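Local structure of stringent starvation protein A homolog (Haemophilus influenzae, 3LYK) at residues E148-V153 and F187-F192; Y17-K22 and V157-W162; V169-T172 and A178-A181. The protein probably associates in equimolar amounts with the RNA polymerase holoenzyme, though not with the core enzyme, and belongs to the glutathione S-transferase superfamily. All blocks are in the same frame, centred on the assembly; numbering follows the deposited sequence.

In the fold
All three contacts use the helical C-terminal part of this GST-superfamily chain, but at different depths. Contact 2, its centre about 3 Å from the centre of the chain, joins helix 16-27 of the thioredoxin-like domain to helix 152-165 through a histidine, a proline, a tryptophan and one water. Contact 1, centred about 11 Å from it, pairs a guanidinium with a phenyl face and touches contact 2 through F187 and F192, which pack on W162, H19 and A158. Both are partly buried. Contact 3, about 17 Å from either between centres, lies farthest out yet is buried apart from its lysine, and is mainly apolar: the loop before helix 176-187 folds back on that helix.

Contact 1 of 3, residues E148-V153 and F187-F192; sequences EEFGLV and FTRDSF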
ATOM      1  N   GLU B 148      12.250 -17.986   5.468  1.00 33.83           N
ATOM      2  CA  GLU B 148      13.389 -18.573   6.163  1.00 34.25           C
ATOM      3  C   GLU B 148      13.987 -17.606   7.168  1.00 33.52           C
ATOM      4  O   GLU B 148      14.524 -18.049   8.184  1.00 33.19           O
ATOM      5  CB  GLU B 148      14.492 -18.941   5.160  1.00 35.43           C
ATOM      6  CG  GLU B 148      14.096 -20.015   4.154  1.00 40.20           C
ATOM      7  CD  GLU B 148      13.940 -21.404   4.800  1.00 46.93           C
ATOM      8  OE1 GLU B 148      14.434 -21.610   5.940  1.00 48.52           O
ATOM      9  OE2 GLU B 148      13.318 -22.289   4.157  1.00 48.86           O
ATOM     10  N   GLU B 149      13.934 -16.297   6.864  1.00 31.34           N
ATOM     11  CA  GLU B 149      14.530 -15.263   7.724  1.00 29.87           C
ATOM     12  C   GLU B 149      13.468 -14.270   8.176  1.00 27.90           C
ATOM     13  O   GLU B 149      12.460 -14.094   7.510  1.00 26.19           O
ATOM     14  CB  GLU B 149      15.615 -14.472   6.981  1.00 31.19           C
ATOM     15  CG  GLU B 149      16.824 -15.292   6.472  1.00 36.32           C
ATOM     16  CD  GLU B 149      17.715 -15.738   7.619  1.00 43.62           C
ATOM     17  OE1 GLU B 149      18.159 -14.877   8.425  1.00 48.36           O
ATOM     18  OE2 GLU B 149      17.951 -16.956   7.743  1.00 48.11           O
ATOM     19  N   PHE B 150      13.737 -13.583   9.284  1.00 25.23           N
ATOM     20  CA  PHE B 150      12.809 -12.619   9.837  1.00 23.74           C
ATOM     21  C   PHE B 150      12.685 -11.448   8.861  1.00 23.12           C
ATOM     22  O   PHE B 150      13.700 -10.984   8.346  1.00 22.52           O
ATOM     23  CB  PHE B 150      13.364 -12.092  11.166  1.00 22.66           C
ATOM     24  CG  PHE B 150      12.477 -11.077  11.840  1.00 22.48           C
ATOM     25  CD1 PHE B 150      11.419 -11.481  12.633  1.00 18.93           C
ATOM     26  CD2 PHE B 150      12.733  -9.717  11.702  1.00 21.83           C
ATOM     27  CE1 PHE B 150      10.620 -10.557  13.299  1.00 20.53           C
ATOM     28  CE2 PHE B 150      11.930  -8.776  12.358  1.00 22.92           C
ATOM     29  CZ  PHE B 150      10.874  -9.199  13.155  1.00 21.28           C
ATOM     30  N   GLY B 151      11.470 -10.939   8.652  1.00 21.69           N
ATOM     31  CA  GLY B 151      11.309  -9.829   7.707  1.00 20.60           C
ATOM     32  C   GLY B 151      10.068  -9.026   7.976  1.00 20.21           C
ATOM     33  O   GLY B 151       9.402  -9.235   9.021  1.00 17.80           O
ATOM     34  N   LEU B 152       9.722  -8.146   7.019  1.00 18.75           N
ATOM     35  CA  LEU B 152       8.553  -7.272   7.156  1.00 18.47           C
ATOM     36  C   LEU B 152       7.241  -8.007   7.390  1.00 19.22           C
ATOM     37  O   LEU B 152       6.377  -7.472   8.071  1.00 19.54           O
ATOM     38  CB  LEU B 152       8.427  -6.289   5.976  1.00 18.24           C
ATOM     39  CG  LEU B 152       9.558  -5.269   5.766  1.00 18.74           C
ATOM     40  CD1 LEU B 152       9.213  -4.276   4.583  1.00 17.99           C
ATOM     41  CD2 LEU B 152       9.880  -4.481   7.054  1.00 17.05           C
ATOM     42  N   VAL B 153       7.059  -9.197   6.815  1.00 18.67           N
ATOM     43  CA  VAL B 153       5.810  -9.961   7.079  1.00 19.95           C
ATOM     44  C   VAL B 153       5.671 -10.267   8.603  1.00 20.04           C
ATOM     45  O   VAL B 153       4.589 -10.135   9.199  1.00 20.20           O
ATOM     46  CB  VAL B 153       5.776 -11.281   6.263  1.00 20.10           C
ATOM     47  CG1 VAL B 153       4.492 -12.069   6.540  1.00 21.30           C
ATOM     48  CG2 VAL B 153       5.917 -10.979   4.714  1.00 20.84           C
ATOM     49  N   PHE B 187       9.097 -12.682  19.736  1.00 20.78           N
ATOM     50  CA  PHE B 187       9.000 -11.810  20.911  1.00 20.17           C
ATOM     51  C   PHE B 187      10.335 -11.573  21.616  1.00 20.50           C
ATOM     52  O   PHE B 187      10.540 -10.506  22.239  1.00 19.90           O
ATOM     53  CB  PHE B 187       7.993 -12.284  21.955  1.00 19.73           C
ATOM     54  CG  PHE B 187       6.554 -12.308  21.490  1.00 21.26           C
ATOM     55  CD1 PHE B 187       6.136 -11.637  20.343  1.00 22.37           C
ATOM     56  CD2 PHE B 187       5.611 -13.026  22.224  1.00 18.64           C
ATOM     57  CE1 PHE B 187       4.794 -11.688  19.928  1.00 22.13           C
ATOM     58  CE2 PHE B 187       4.285 -13.057  21.845  1.00 22.86           C
ATOM     59  CZ  PHE B 187       3.871 -12.381  20.670  1.00 20.85           C
ATOM     60  N   THR B 188      11.221 -12.560  21.526  1.00 20.80           N
ATOM     61  CA  THR B 188      12.515 -12.513  22.211  1.00 22.54           C
ATOM     62  C   THR B 188      13.635 -11.880  21.391  1.00 23.64           C
ATOM     63  O   THR B 188      14.771 -11.737  21.882  1.00 23.42           O
ATOM     64  CB  THR B 188      12.958 -13.920  22.749  1.00 22.45           C
ATOM     65  OG1 THR B 188      13.208 -14.772  21.637  1.00 24.17           O
ATOM     66  CG2 THR B 188      11.838 -14.557  23.643  1.00 20.14           C
ATOM     67  N   ARG B 189      13.313 -11.415  20.181  1.00 23.61           N
ATOM     68  CA  ARG B 189      14.325 -10.777  19.323  1.00 24.10           C
ATOM     69  C   ARG B 189      14.665  -9.436  19.923  1.00 23.19           C
ATOM     70  O   ARG B 189      13.769  -8.780  20.467  1.00 22.30           O
ATOM     71  CB  ARG B 189      13.755 -10.518  17.909  1.00 24.53           C
ATOM     72  CG  ARG B 189      13.777 -11.693  17.014  1.00 28.50           C
ATOM     73  CD  ARG B 189      13.258 -11.274  15.614  1.00 27.66           C
ATOM     74  NE  ARG B 189      14.261 -10.578  14.806  1.00 26.72           N
ATOM     75  CZ  ARG B 189      15.212 -11.175  14.077  1.00 26.62           C
ATOM     76  NH1 ARG B 189      15.346 -12.484  14.062  1.00 26.18           N
ATOM     77  NH2 ARG B 189      16.057 -10.451  13.358  1.00 26.68           N
ATOM     78  N   ASP B 190      15.925  -8.990  19.801  1.00 22.59           N
ATOM     79  CA  ASP B 190      16.321  -7.663  20.334  1.00 24.47           C
ATOM     80  C   ASP B 190      15.396  -6.536  19.885  1.00 23.64           C
ATOM     81  O   ASP B 190      15.073  -5.624  20.678  1.00 23.10           O
ATOM     82  CB  ASP B 190      17.754  -7.264  19.920  1.00 26.21           C
ATOM     83  CG  ASP B 190      18.837  -8.030  20.715  1.00 34.95           C
ATOM     84  OD1 ASP B 190      18.486  -8.691  21.742  1.00 42.52           O
ATOM     85  OD2 ASP B 190      20.039  -7.968  20.320  1.00 41.39           O
ATOM     86  N   SER B 191      14.974  -6.585  18.619  1.00 21.39           N
ATOM     87  CA  SER B 191      14.163  -5.459  18.085  1.00 21.31           C
ATOM     88  C   SER B 191      12.776  -5.447  18.705  1.00 19.52           C
ATOM     89  O   SER B 191      12.226  -4.397  19.006  1.00 19.23           O
ATOM     90  CB  SER B 191      14.076  -5.508  16.539  1.00 19.95           C
ATOM     91  OG  SER B 191      13.537  -6.761  16.088  1.00 22.49           O
ATOM     92  N   PHE B 192      12.192  -6.617  18.852  1.00 19.41           N
ATOM     93  CA  PHE B 192      10.872  -6.701  19.432  1.00 21.02           C
ATOM     94  C   PHE B 192      10.922  -6.226  20.884  1.00 22.35           C
ATOM     95  O   PHE B 192      10.079  -5.415  21.300  1.00 23.61           O
ATOM     96  CB  PHE B 192      10.280  -8.109  19.353  1.00 20.60           C
ATOM     97  CG  PHE B 192       8.830  -8.134  19.705  1.00 20.33           C
ATOM     98  CD1 PHE B 192       7.861  -7.996  18.714  1.00 18.31           C
ATOM     99  CD2 PHE B 192       8.433  -8.197  21.035  1.00 16.77           C
ATOM    100  CE1 PHE B 192       6.491  -7.948  19.052  1.00 22.35           C
ATOM    101  CE2 PHE B 192       7.086  -8.164  21.400  1.00 17.75           C
ATOM    102  CZ  PHE B 192       6.091  -8.038  20.412  1.00 20.67           C
TER
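F150 and R189 face each other from two loop positions and form the nearest CA pair of the two segments, 9.8 Å apart. F150 sits in the extended residues leading into helix 152-165, while R189 is the N-cap residue of helix 190-195, in the short link after helix 176-187. Both side chains leave their backbones toward the partner, and they account for nearly all of the contact between E148-V153 and F187-F192. The guanidinium of R189 lies flat on one face of the F150 ring, the planes only 5° apart and the group centres separated by 4.0 Å. The bend in the arginine chain at chi3 (79°) swings NE and the guanidinium over the ring. NE of R189 stands above the ring centre, 3.5 Å from CG of F150, whereas CZ and NH1 are offset toward the root of the side chain, and NH1 of R189 reaches CB of F150 at 3.5 Å. CD of R189 lies over the same face and makes a CH-pi contact 3.7 Å from the centroid of the F150 ring. The stack is therefore both a cation-pi pair, off-centre with CZ 31° from the ring normal, and a close apolar contact through the methylene. The NE of R189 also forms a salt bridge with E27 on helix 16-27, and the same carboxylate oxygen, OE2, takes a hydrogen bond from S191 OG. F150 itself touches E27 as well as C155. The bonds to E27 thus reach the N-terminal domain, and the stack reaches the approach to helix 152-165. The positive charge of R189 is probably balanced mainly by E27, with the aromatic face adding a weaker electrostatic term.

Contact 2 of 3, residues Y17-K22 and V157-W162; sequences YCHQVK and VAPLLW
H19 carries CG anti to the backbone N (chi1 -168°), and W162 does the same, which extends the imidazole and the indole from their helices toward each other, beside P159. CE1 of H19 comes within 3.9 Å of CD1 of W162, and the pair forms an offset edge-to-face contact, the imidazole edge toward the five-membered ring of the indole with planes at 72°. CG of P159 lies over one face of the imidazole, offset toward its rim, 4.3 Å from the centroid of the H19 ring in a CH-pi contact, and CB of P159 is 3.7 Å from ND1 of H19. The same proline CG meets CG of Q20 at 4.3 Å. A water in the plane of the imidazole, at its edge, lies 2.8 Å from H19 ND1 and donates to P159 O over 2.8 Å, so it bridges the two helices. The other ring nitrogen, NE2, is bonded to S195 OG; together these polar partners would help fix the rotation of the imidazole. The proline nitrogen lacks a bond to the turn before it, and helix 152-165 is kinked here. The short segments cross at 128°, with axes 9.3 Å apart, at the interface of the two domains of a GST fold. Helix 16-27 rests with C18 and V21 on strand 3-11 and with V21 on helix 68-78, where Q20 bonds to S68, while V157 and L161 pack on helix 176-187 and F192 of helix 190-195 meets both H19 and W162.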
ATOM      1  N   TYR B  17       0.034  -0.227  14.025  1.00 19.61           N
ATOM      2  CA  TYR B  17       0.834   0.366  12.945  1.00 19.81           C
ATOM      3  C   TYR B  17       2.068   1.052  13.502  1.00 18.93           C
ATOM      4  O   TYR B  17       3.136   0.966  12.894  1.00 18.65           O
ATOM      5  CB  TYR B  17       0.005   1.348  12.072  1.00 19.81           C
ATOM      6  CG  TYR B  17      -1.229   0.649  11.513  1.00 22.02           C
ATOM      7  CD1 TYR B  17      -1.087  -0.334  10.519  1.00 23.23           C
ATOM      8  CD2 TYR B  17      -2.519   0.933  12.005  1.00 19.01           C
ATOM      9  CE1 TYR B  17      -2.190  -1.019  10.022  1.00 25.69           C
ATOM     10  CE2 TYR B  17      -3.649   0.258  11.498  1.00 24.36           C
ATOM     11  CZ  TYR B  17      -3.459  -0.719  10.500  1.00 26.11           C
ATOM     12  OH  TYR B  17      -4.513  -1.440   9.984  1.00 28.33           O
ATOM     13  N   CYS B  18       1.939   1.704  14.665  1.00 18.49           N
ATOM     14  CA  CYS B  18       3.104   2.330  15.302  1.00 19.28           C
ATOM     15  C   CYS B  18       4.033   1.208  15.764  1.00 18.70           C
ATOM     16  O   CYS B  18       5.256   1.288  15.608  1.00 18.50           O
ATOM     17  CB  CYS B  18       2.678   3.226  16.484  1.00 19.58           C
ATOM     18  SG  CYS B  18       1.768   4.692  15.820  1.00 26.74           S
ATOM     19  N   HIS B  19       3.443   0.140  16.263  1.00 16.81           N
ATOM     20  CA  HIS B  19       4.261  -0.986  16.711  1.00 18.04           C
ATOM     21  C   HIS B  19       5.098  -1.606  15.548  1.00 17.72           C
ATOM     22  O   HIS B  19       6.300  -1.847  15.691  1.00 16.16           O
ATOM     23  CB  HIS B  19       3.396  -2.018  17.441  1.00 16.38           C
ATOM     24  CG  HIS B  19       4.201  -3.047  18.170  1.00 20.90           C
ATOM     25  ND1 HIS B  19       3.632  -4.128  18.807  1.00 21.03           N
ATOM     26  CD2 HIS B  19       5.546  -3.161  18.352  1.00 18.68           C
ATOM     27  CE1 HIS B  19       4.589  -4.876  19.333  1.00 20.38           C
ATOM     28  NE2 HIS B  19       5.759  -4.310  19.065  1.00 20.12           N
ATOM     29  N   GLN B  20       4.464  -1.827  14.386  1.00 17.01           N
ATOM     30  CA  GLN B  20       5.193  -2.311  13.212  1.00 17.54           C
ATOM     31  C   GLN B  20       6.454  -1.458  12.925  1.00 16.57           C
ATOM     32  O   GLN B  20       7.547  -1.997  12.691  1.00 16.04           O
ATOM     33  CB  GLN B  20       4.311  -2.246  11.941  1.00 17.81           C
ATOM     34  CG  GLN B  20       3.036  -3.071  11.966  1.00 19.30           C
ATOM     35  CD  GLN B  20       2.204  -2.818  10.697  1.00 19.93           C
ATOM     36  OE1 GLN B  20       2.299  -1.759  10.076  1.00 22.07           O
ATOM     37  NE2 GLN B  20       1.376  -3.758  10.350  1.00 23.17           N
ATOM     38  N   VAL B  21       6.263  -0.140  12.890  1.00 15.89           N
ATOM     39  CA  VAL B  21       7.324   0.775  12.558  1.00 15.98           C
ATOM     40  C   VAL B  21       8.453   0.753  13.623  1.00 16.22           C
ATOM     41  O   VAL B  21       9.667   0.717  13.276  1.00 14.67           O
ATOM     42  CB  VAL B  21       6.782   2.231  12.342  1.00 16.01           C
ATOM     43  CG1 VAL B  21       7.945   3.234  12.146  1.00 15.44           C
ATOM     44  CG2 VAL B  21       5.888   2.280  11.068  1.00 16.06           C
ATOM     45  N   LYS B  22       8.072   0.700  14.900  1.00 16.14           N
ATOM     46  CA  LYS B  22       9.131   0.615  15.968  1.00 17.32           C
ATOM     47  C   LYS B  22       9.939  -0.639  15.863  1.00 15.53           C
ATOM     48  O   LYS B  22      11.094  -0.620  16.142  1.00 16.43           O
ATOM     49  CB  LYS B  22       8.559   0.717  17.390  1.00 17.30           C
ATOM     50  CG  LYS B  22       7.875   2.043  17.679  1.00 21.12           C
ATOM     51  CD  LYS B  22       7.176   1.892  19.051  1.00 26.55           C
ATOM     52  CE  LYS B  22       6.722   3.211  19.576  1.00 30.79           C
ATOM     53  NZ  LYS B  22       5.871   2.941  20.773  1.00 33.42           N
ATOM     54  N   VAL B 157       2.805  -9.817  11.509  1.00 21.37           N
ATOM     55  CA  VAL B 157       2.230 -10.889  12.317  1.00 22.36           C
ATOM     56  C   VAL B 157       2.523 -10.703  13.836  1.00 22.93           C
ATOM     57  O   VAL B 157       1.598 -10.807  14.658  1.00 24.30           O
ATOM     58  CB  VAL B 157       2.668 -12.296  11.799  1.00 22.69           C
ATOM     59  CG1 VAL B 157       2.060 -13.399  12.637  1.00 19.71           C
ATOM     60  CG2 VAL B 157       2.232 -12.487  10.293  1.00 22.68           C
ATOM     61  N   ALA B 158       3.779 -10.417  14.204  1.00 21.82           N
ATOM     62  CA  ALA B 158       4.155 -10.316  15.630  1.00 21.65           C
ATOM     63  C   ALA B 158       3.338  -9.290  16.459  1.00 21.47           C
ATOM     64  O   ALA B 158       2.905  -9.624  17.533  1.00 21.43           O
ATOM     65  CB  ALA B 158       5.696 -10.114  15.826  1.00 20.46           C
ATOM     66  N   PRO B 159       3.103  -8.054  15.941  1.00 21.09           N
ATOM     67  CA  PRO B 159       2.299  -7.129  16.710  1.00 20.70           C
ATOM     68  C   PRO B 159       0.893  -7.669  16.951  1.00 21.03           C
ATOM     69  O   PRO B 159       0.271  -7.340  17.970  1.00 20.70           O
ATOM     70  CB  PRO B 159       2.246  -5.881  15.805  1.00 21.01           C
ATOM     71  CG  PRO B 159       3.562  -5.904  15.141  1.00 19.55           C
ATOM     72  CD  PRO B 159       3.715  -7.378  14.782  1.00 21.50           C
ATOM     73  N   LEU B 160       0.393  -8.457  16.006  1.00 20.33           N
ATOM     74  CA  LEU B 160      -0.961  -8.997  16.115  1.00 21.47           C
ATOM     75  C   LEU B 160      -1.043 -10.101  17.184  1.00 21.19           C
ATOM     76  O   LEU B 160      -1.985 -10.132  17.967  1.00 21.05           O
ATOM     77  CB  LEU B 160      -1.448  -9.531  14.772  1.00 21.31           C
ATOM     78  CG  LEU B 160      -2.801 -10.239  14.847  1.00 24.93           C
ATOM     79  CD1 LEU B 160      -3.650  -9.842  13.684  1.00 27.33           C
ATOM     80  CD2 LEU B 160      -2.554 -11.747  14.845  1.00 26.41           C
ATOM     81  N   LEU B 161      -0.057 -10.996  17.194  1.00 21.42           N
ATOM     82  CA  LEU B 161       0.043 -12.047  18.202  1.00 21.13           C
ATOM     83  C   LEU B 161       0.283 -11.463  19.616  1.00 21.34           C
ATOM     84  O   LEU B 161      -0.283 -11.943  20.584  1.00 20.94           O
ATOM     85  CB  LEU B 161       1.138 -13.015  17.823  1.00 19.92           C
ATOM     86  CG  LEU B 161       0.815 -13.794  16.538  1.00 22.70           C
ATOM     87  CD1 LEU B 161       1.964 -14.677  16.175  1.00 20.93           C
ATOM     88  CD2 LEU B 161      -0.480 -14.687  16.679  1.00 22.09           C
ATOM     89  N   TRP B 162       1.095 -10.411  19.690  1.00 20.90           N
ATOM     90  CA  TRP B 162       1.339  -9.693  20.887  1.00 22.19           C
ATOM     91  C   TRP B 162       0.031  -9.153  21.464  1.00 24.01           C
ATOM     92  O   TRP B 162      -0.229  -9.318  22.660  1.00 24.30           O
ATOM     93  CB  TRP B 162       2.295  -8.551  20.618  1.00 21.29           C
ATOM     94  CG  TRP B 162       2.673  -7.769  21.846  1.00 22.66           C
ATOM     95  CD1 TRP B 162       2.343  -6.446  22.134  1.00 20.64           C
ATOM     96  CD2 TRP B 162       3.506  -8.216  22.928  1.00 20.72           C
ATOM     97  NE1 TRP B 162       2.941  -6.066  23.311  1.00 22.81           N
ATOM     98  CE2 TRP B 162       3.642  -7.126  23.831  1.00 22.87           C
ATOM     99  CE3 TRP B 162       4.126  -9.439  23.237  1.00 21.27           C
ATOM    100  CZ2 TRP B 162       4.383  -7.218  25.040  1.00 22.51           C
ATOM    101  CZ3 TRP B 162       4.875  -9.526  24.432  1.00 22.90           C
ATOM    102  CH2 TRP B 162       4.993  -8.409  25.312  1.00 22.83           C
TER
HETATM  103  O   HOH W   1       0.952  -4.831  19.045  1.00 22.72           O

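Contact 3 of 3, residues V169-T172 and A178-A181; sequences VEFT and AIKA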
ATOM      1  N   VAL B 169      -5.981 -14.563  24.808  1.00 38.89           N
ATOM      2  CA  VAL B 169      -5.842 -15.730  23.933  1.00 39.36           C
ATOM      3  C   VAL B 169      -4.695 -16.637  24.392  1.00 40.61           C
ATOM      4  O   VAL B 169      -3.598 -16.170  24.672  1.00 40.70           O
ATOM      5  CB  VAL B 169      -5.614 -15.275  22.465  1.00 38.86           C
ATOM      6  CG1 VAL B 169      -5.392 -16.476  21.523  1.00 38.90           C
ATOM      7  CG2 VAL B 169      -6.790 -14.491  22.026  1.00 37.51           C
ATOM      8  N   GLU B 170      -4.964 -17.934  24.464  1.00 42.49           N
ATOM      9  CA  GLU B 170      -3.968 -18.952  24.836  1.00 44.54           C
ATOM     10  C   GLU B 170      -4.140 -20.092  23.843  1.00 44.71           C
ATOM     11  O   GLU B 170      -5.237 -20.588  23.674  1.00 45.63           O
ATOM     12  CB  GLU B 170      -4.203 -19.436  26.285  1.00 44.98           C
ATOM     13  CG  GLU B 170      -3.931 -18.338  27.369  1.00 48.40           C
ATOM     14  CD  GLU B 170      -4.149 -18.800  28.841  1.00 53.08           C
ATOM     15  OE1 GLU B 170      -4.529 -19.970  29.073  1.00 54.52           O
ATOM     16  OE2 GLU B 170      -3.941 -17.983  29.775  1.00 54.70           O
ATOM     17  N   PHE B 171      -3.076 -20.493  23.159  1.00 45.76           N
ATOM     18  CA  PHE B 171      -3.214 -21.474  22.081  1.00 46.20           C
ATOM     19  C   PHE B 171      -3.047 -22.897  22.620  1.00 47.37           C
ATOM     20  O   PHE B 171      -2.026 -23.233  23.215  1.00 47.01           O
ATOM     21  CB  PHE B 171      -2.245 -21.186  20.913  1.00 45.49           C
ATOM     22  CG  PHE B 171      -2.554 -19.907  20.149  1.00 44.31           C
ATOM     23  CD1 PHE B 171      -3.450 -19.911  19.075  1.00 44.72           C
ATOM     24  CD2 PHE B 171      -1.957 -18.701  20.508  1.00 43.34           C
ATOM     25  CE1 PHE B 171      -3.743 -18.722  18.365  1.00 43.92           C
ATOM     26  CE2 PHE B 171      -2.239 -17.507  19.814  1.00 44.21           C
ATOM     27  CZ  PHE B 171      -3.130 -17.518  18.734  1.00 43.79           C
ATOM     28  N   THR B 172      -4.078 -23.717  22.429  1.00 49.08           N
ATOM     29  CA  THR B 172      -4.038 -25.139  22.803  1.00 51.05           C
ATOM     30  C   THR B 172      -4.646 -25.972  21.669  1.00 52.05           C
ATOM     31  O   THR B 172      -5.404 -25.448  20.825  1.00 52.94           O
ATOM     32  CB  THR B 172      -4.788 -25.425  24.155  1.00 51.18           C
ATOM     33  OG1 THR B 172      -6.158 -25.025  24.038  1.00 51.45           O
ATOM     34  CG2 THR B 172      -4.136 -24.680  25.346  1.00 50.73           C
ATOM     35  N   ALA B 178       3.498 -25.120  16.992  1.00 36.56           N
ATOM     36  CA  ALA B 178       4.131 -24.250  16.001  1.00 34.52           C
ATOM     37  C   ALA B 178       3.888 -22.745  16.281  1.00 33.04           C
ATOM     38  O   ALA B 178       4.805 -21.950  16.156  1.00 32.52           O
ATOM     39  CB  ALA B 178       3.685 -24.636  14.584  1.00 34.61           C
ATOM     40  N   ILE B 179       2.678 -22.368  16.682  1.00 32.08           N
ATOM     41  CA  ILE B 179       2.367 -20.961  17.002  1.00 32.16           C
ATOM     42  C   ILE B 179       3.145 -20.439  18.246  1.00 31.77           C
ATOM     43  O   ILE B 179       3.699 -19.329  18.227  1.00 30.74           O
ATOM     44  CB  ILE B 179       0.852 -20.706  17.188  1.00 32.16           C
ATOM     45  CG1 ILE B 179       0.023 -21.262  16.033  1.00 35.38           C
ATOM     46  CG2 ILE B 179       0.571 -19.219  17.263  1.00 33.25           C
ATOM     47  CD1 ILE B 179       0.306 -20.594  14.630  1.00 38.48           C
ATOM     48  N   LYS B 180       3.214 -21.258  19.295  1.00 29.36           N
ATOM     49  CA  LYS B 180       3.999 -20.913  20.492  1.00 28.70           C
ATOM     50  C   LYS B 180       5.461 -20.814  20.174  1.00 27.12           C
ATOM     51  O   LYS B 180       6.143 -19.925  20.674  1.00 26.65           O
ATOM     52  CB  LYS B 180       3.803 -21.968  21.593  1.00 28.56           C
ATOM     53  CG  LYS B 180       2.448 -21.911  22.261  1.00 31.68           C
ATOM     54  CD  LYS B 180       2.195 -23.231  23.014  1.00 39.90           C
ATOM     55  CE  LYS B 180       1.040 -23.119  23.996  1.00 43.63           C
ATOM     56  NZ  LYS B 180       0.755 -24.473  24.570  1.00 46.99           N
ATOM     57  N   ALA B 181       5.959 -21.739  19.358  1.00 25.98           N
ATOM     58  CA  ALA B 181       7.359 -21.677  18.932  1.00 25.72           C
ATOM     59  C   ALA B 181       7.638 -20.357  18.145  1.00 25.35           C
ATOM     60  O   ALA B 181       8.644 -19.680  18.384  1.00 25.51           O
ATOM     61  CB  ALA B 181       7.765 -22.957  18.118  1.00 25.85           C
TER
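F171 and K180 are the nearest CA pair of the two segments, 7.4 Å apart, where the irregular, extended residues V169-T172 pass alongside the helical turn A178-A181. The phenyl ring of F171 and the branched side chain of I179 both set out toward the partner and meet obliquely. What touches is the CG2 methyl of I179, which stands over the centre of one ring face, 4.1 Å from the centroid of F171 and only 8° off the ring normal, a CH-pi contact. With chi1 at -50°, CG2 of I179 is anti to the backbone N while CG1 lies beside that nitrogen, farther from the ring, so it is the CG2 methyl that lies over the phenyl. On the opposite face of the ring, CG1 of V169 lies offset toward the rim, and the phenyl is held between a methyl of its own loop and one of the helix. This is a loop folding back on the helix that follows it: V169-T172 belongs to the connection between helix 152-165 and helix 176-187 in the all-helical C-terminal domain of the GST fold. F171 also packs on L132 and L133, and V169 on L125, all from helix 118-134; I179 in turn touches F139. The ring thus enters an apolar layer between two helices. K180 belongs to the exposed side. Its chain runs extended beyond CG and ends beside the carbonyl of F171, where CE of K180 is 3.2 Å from O of F171 and NZ of K180 is 3.3 Å from the same carbonyl oxygen. One residue earlier, O of E170 accepts a hydrogen bond from K129 of helix 118-134.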